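Local atomic coordinates of putative alpha KG dependent 2,4-D dioxygenase (PDB entry 5J92), a protein that binds iron(II) and is probably a 2-oxoglutarate-dependent dioxygenase of the TfdA family. Residues Leu217-His222 and Arg239-Phe244. Residues are numbered along the deposited sequence; the frame is centred on the assembly and turned at random.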
ATOM      1  N   LEU A 217      -4.880   7.084  15.256  1.00 17.04           N
ATOM      2  CA  LEU A 217      -3.772   7.522  14.417  1.00 16.86           C
ATOM      3  C   LEU A 217      -4.251   8.531  13.369  1.00 16.89           C
ATOM      4  O   LEU A 217      -5.239   8.294  12.670  1.00 15.72           O
ATOM      5  CB  LEU A 217      -3.117   6.320  13.714  1.00 16.44           C
ATOM      6  CG  LEU A 217      -2.404   5.291  14.597  1.00 17.19           C
ATOM      7  CD1 LEU A 217      -1.989   4.018  13.826  1.00 14.43           C
ATOM      8  CD2 LEU A 217      -1.186   5.955  15.247  1.00 13.33           C
ATOM      9  N   TYR A 218      -3.537   9.653  13.246  1.00 15.94           N
ATOM     10  CA  TYR A 218      -3.870  10.649  12.230  1.00 13.22           C
ATOM     11  C   TYR A 218      -3.142  10.311  10.926  1.00 13.14           C
ATOM     12  O   TYR A 218      -2.287  11.051  10.441  1.00 15.29           O
ATOM     13  CB  TYR A 218      -3.514  12.054  12.708  1.00 17.08           C
ATOM     14  CG  TYR A 218      -4.272  13.143  11.994  1.00 17.91           C
ATOM     15  CD1 TYR A 218      -5.071  12.856  10.897  1.00 18.23           C
ATOM     16  CD2 TYR A 218      -4.211  14.462  12.433  1.00 19.00           C
ATOM     17  CE1 TYR A 218      -5.792  13.842  10.253  1.00 18.34           C
ATOM     18  CE2 TYR A 218      -4.930  15.461  11.795  1.00 18.96           C
ATOM     19  CZ  TYR A 218      -5.719  15.146  10.708  1.00 19.38           C
ATOM     20  OH  TYR A 218      -6.440  16.131  10.060  1.00 17.89           O
ATOM     21  N   LEU A 219      -3.557   9.207  10.315  1.00 10.06           N
ATOM     22  CA  LEU A 219      -2.969   8.805   9.048  1.00 14.44           C
ATOM     23  C   LEU A 219      -3.699   9.484   7.895  1.00 15.50           C
ATOM     24  O   LEU A 219      -4.881   9.817   7.995  1.00 15.05           O
ATOM     25  CB  LEU A 219      -3.025   7.284   8.877  1.00 13.56           C
ATOM     26  CG  LEU A 219      -2.327   6.473   9.987  1.00 15.30           C
ATOM     27  CD1 LEU A 219      -2.349   4.984   9.657  1.00 13.02           C
ATOM     28  CD2 LEU A 219      -0.902   6.962  10.202  1.00 14.66           C
ATOM     29  N   SER A 220      -2.972   9.705   6.802  1.00 12.74           N
ATOM     30  CA  SER A 220      -3.566  10.276   5.604  1.00 13.43           C
ATOM     31  C   SER A 220      -2.527  10.229   4.506  1.00 13.94           C
ATOM     32  O   SER A 220      -1.331  10.384   4.771  1.00 15.76           O
ATOM     33  CB  SER A 220      -4.025  11.732   5.836  1.00 14.45           C
ATOM     34  OG  SER A 220      -4.715  12.228   4.711  1.00 14.54           O
ATOM     35  N   SER A 221      -2.989  10.058   3.266  1.00 15.64           N
ATOM     36  CA  SER A 221      -2.060  10.188   2.150  1.00 15.50           C
ATOM     37  C   SER A 221      -1.374  11.550   2.151  1.00 16.66           C
ATOM     38  O   SER A 221      -0.326  11.704   1.517  1.00 16.23           O
ATOM     39  CB  SER A 221      -2.789   9.986   0.825  1.00 15.87           C
ATOM     40  OG  SER A 221      -3.702  11.052   0.617  1.00 18.62           O
ATOM     41  N   HIS A 222      -1.969  12.552   2.815  1.00 13.92           N
ATOM     42  CA  HIS A 222      -1.383  13.884   2.877  1.00 14.33           C
ATOM     43  C   HIS A 222      -0.163  13.949   3.781  1.00 15.09           C
ATOM     44  O   HIS A 222       0.642  14.869   3.629  1.00 15.54           O
ATOM     45  CB  HIS A 222      -2.431  14.898   3.348  1.00 16.62           C
ATOM     46  CG  HIS A 222      -3.711  14.838   2.571  1.00 19.36           C
ATOM     47  ND1 HIS A 222      -4.944  14.717   3.171  1.00 20.25           N
ATOM     48  CD2 HIS A 222      -3.946  14.889   1.237  1.00 19.92           C
ATOM     49  CE1 HIS A 222      -5.886  14.695   2.244  1.00 19.27           C
ATOM     50  NE2 HIS A 222      -5.308  14.791   1.061  1.00 20.90           N
ATOM     51  N   ARG A 239       4.629   4.440   6.215  1.00 17.52           N
ATOM     52  CA  ARG A 239       4.342   3.296   5.361  1.00 16.90           C
ATOM     53  C   ARG A 239       3.884   2.103   6.194  1.00 17.63           C
ATOM     54  O   ARG A 239       2.880   1.456   5.878  1.00 14.55           O
ATOM     55  CB  ARG A 239       5.585   2.917   4.546  1.00 17.24           C
ATOM     56  CG  ARG A 239       5.408   1.655   3.683  1.00 17.38           C
ATOM     57  CD  ARG A 239       6.746   0.969   3.353  1.00 20.10           C
ATOM     58  NE  ARG A 239       7.541   0.688   4.557  1.00 18.70           N
ATOM     59  CZ  ARG A 239       7.261  -0.284   5.419  1.00 21.92           C
ATOM     60  NH1 ARG A 239       6.206  -1.063   5.213  1.00 19.96           N
ATOM     61  NH2 ARG A 239       8.025  -0.472   6.495  1.00 21.89           N
ATOM     62  N   GLU A 240       4.624   1.796   7.260  1.00 17.41           N
ATOM     63  CA  GLU A 240       4.288   0.646   8.089  1.00 17.34           C
ATOM     64  C   GLU A 240       2.933   0.834   8.765  1.00 16.46           C
ATOM     65  O   GLU A 240       2.125  -0.102   8.812  1.00 17.42           O
ATOM     66  CB  GLU A 240       5.393   0.407   9.115  1.00 22.49           C
ATOM     67  CG  GLU A 240       5.230  -0.870   9.930  1.00 32.09           C
ATOM     68  CD  GLU A 240       5.646  -2.134   9.169  1.00 41.54           C
ATOM     69  OE1 GLU A 240       6.239  -2.010   8.070  1.00 46.43           O
ATOM     70  OE2 GLU A 240       5.386  -3.253   9.678  1.00 40.75           O
ATOM     71  N   LEU A 241       2.672   2.035   9.300  1.00 13.16           N
ATOM     72  CA  LEU A 241       1.394   2.305   9.953  1.00 15.61           C
ATOM     73  C   LEU A 241       0.230   2.229   8.967  1.00 14.96           C
ATOM     74  O   LEU A 241      -0.833   1.691   9.295  1.00 15.93           O
ATOM     75  CB  LEU A 241       1.421   3.679  10.632  1.00 16.08           C
ATOM     76  CG  LEU A 241       2.391   3.821  11.808  1.00 15.37           C
ATOM     77  CD1 LEU A 241       2.494   5.267  12.307  1.00 13.58           C
ATOM     78  CD2 LEU A 241       2.000   2.897  12.924  1.00 19.88           C
ATOM     79  N   THR A 242       0.406   2.772   7.758  1.00 13.09           N
ATOM     80  CA  THR A 242      -0.689   2.789   6.792  1.00 12.59           C
ATOM     81  C   THR A 242      -1.042   1.386   6.318  1.00 11.95           C
ATOM     82  O   THR A 242      -2.227   1.054   6.182  1.00 13.92           O
ATOM     83  CB  THR A 242      -0.329   3.681   5.611  1.00 15.43           C
ATOM     84  OG1 THR A 242      -0.087   5.004   6.098  1.00 20.30           O
ATOM     85  CG2 THR A 242      -1.477   3.714   4.617  1.00 13.61           C
ATOM     86  N   GLU A 243      -0.036   0.545   6.075  1.00 10.96           N
ATOM     87  CA  GLU A 243      -0.334  -0.837   5.721  1.00 14.74           C
ATOM     88  C   GLU A 243      -1.053  -1.527   6.866  1.00 15.10           C
ATOM     89  O   GLU A 243      -2.054  -2.222   6.657  1.00 11.51           O
ATOM     90  CB  GLU A 243       0.937  -1.607   5.360  1.00 16.63           C
ATOM     91  CG  GLU A 243       0.664  -3.108   5.093  1.00 22.06           C
ATOM     92  CD  GLU A 243       1.916  -3.919   4.758  1.00 27.70           C
ATOM     93  OE1 GLU A 243       3.002  -3.318   4.600  1.00 28.21           O
ATOM     94  OE2 GLU A 243       1.805  -5.163   4.627  1.00 29.30           O
ATOM     95  N   PHE A 244      -0.572  -1.314   8.091  1.00 13.84           N
ATOM     96  CA  PHE A 244      -1.185  -1.959   9.245  1.00 13.71           C
ATOM     97  C   PHE A 244      -2.633  -1.515   9.418  1.00 13.60           C
ATOM     98  O   PHE A 244      -3.538  -2.350   9.554  1.00 12.58           O
ATOM     99  CB  PHE A 244      -0.377  -1.655  10.513  1.00 15.08           C
ATOM    100  CG  PHE A 244      -0.996  -2.238  11.754  1.00 13.89           C
ATOM    101  CD1 PHE A 244      -0.752  -3.557  12.104  1.00 19.09           C
ATOM    102  CD2 PHE A 244      -1.852  -1.480  12.536  1.00 14.39           C
ATOM    103  CE1 PHE A 244      -1.349  -4.120  13.243  1.00 20.53           C
ATOM    104  CE2 PHE A 244      -2.456  -2.028  13.667  1.00 18.27           C
ATOM    105  CZ  PHE A 244      -2.198  -3.350  14.023  1.00 17.18           C
TER
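Leu219 leans on the helix 231-245 at Leu241 and Thr242. Its CB leaves the backbone pointing at the helix. CG stands beside the backbone N and anti to the carbonyl carbon (chi1 -58°), which sets it toward the helix. The next torsion, chi2 -175°, extends CD1 away from CA and onto the helix main chain. Leu219 CD1 lies 3.6 Å from Leu241 O. Leu219 CD1 is also 4.0 Å from Thr242 CA. On the other branch, Leu219 CD2 rests on Leu241 CB at 4.0 Å. The two leucine side chains cross at about a right angle.

Leu241 then extends past Leu219 to Leu217, at the end of strand 215-217. There Leu217 CD1 and Leu241 CD2 touch at 4.2 Å. Leu205 of strand 201-208 packs on both Leu219 and Leu241, and Met154 also touches Leu219. Between the two leucines of the loop, Tyr218 is the centre of an inverse gamma turn, closed by a weak bond from Leu219 N to Leu217 O of 3.0 Å. The loop joins 215-217 and 223-226, the outer strands of a four-stranded antiparallel sheet in this TauD/TfdA-family protein of the cupin clan. Its Ser220 points its CB away from the helix, touches His122 and accepts a hydrogen bond at OG from the next residue, Ser123 N. His122, Asp124 and His271 bind the iron, about 13 Å from the side chain of Leu219, which is not a ligand.

Thr242 sits at the margin of this apolar patch. Thr242 OG1 is 4.2 Å from Leu219 CD1 but bonds to the carbonyl of Leu238, one turn back, so the hydroxyl is satisfied within its own helix. Glu240 and Glu243, on the same helix, form salt bridges to Arg274 and Arg272, respectively, of the second subunit.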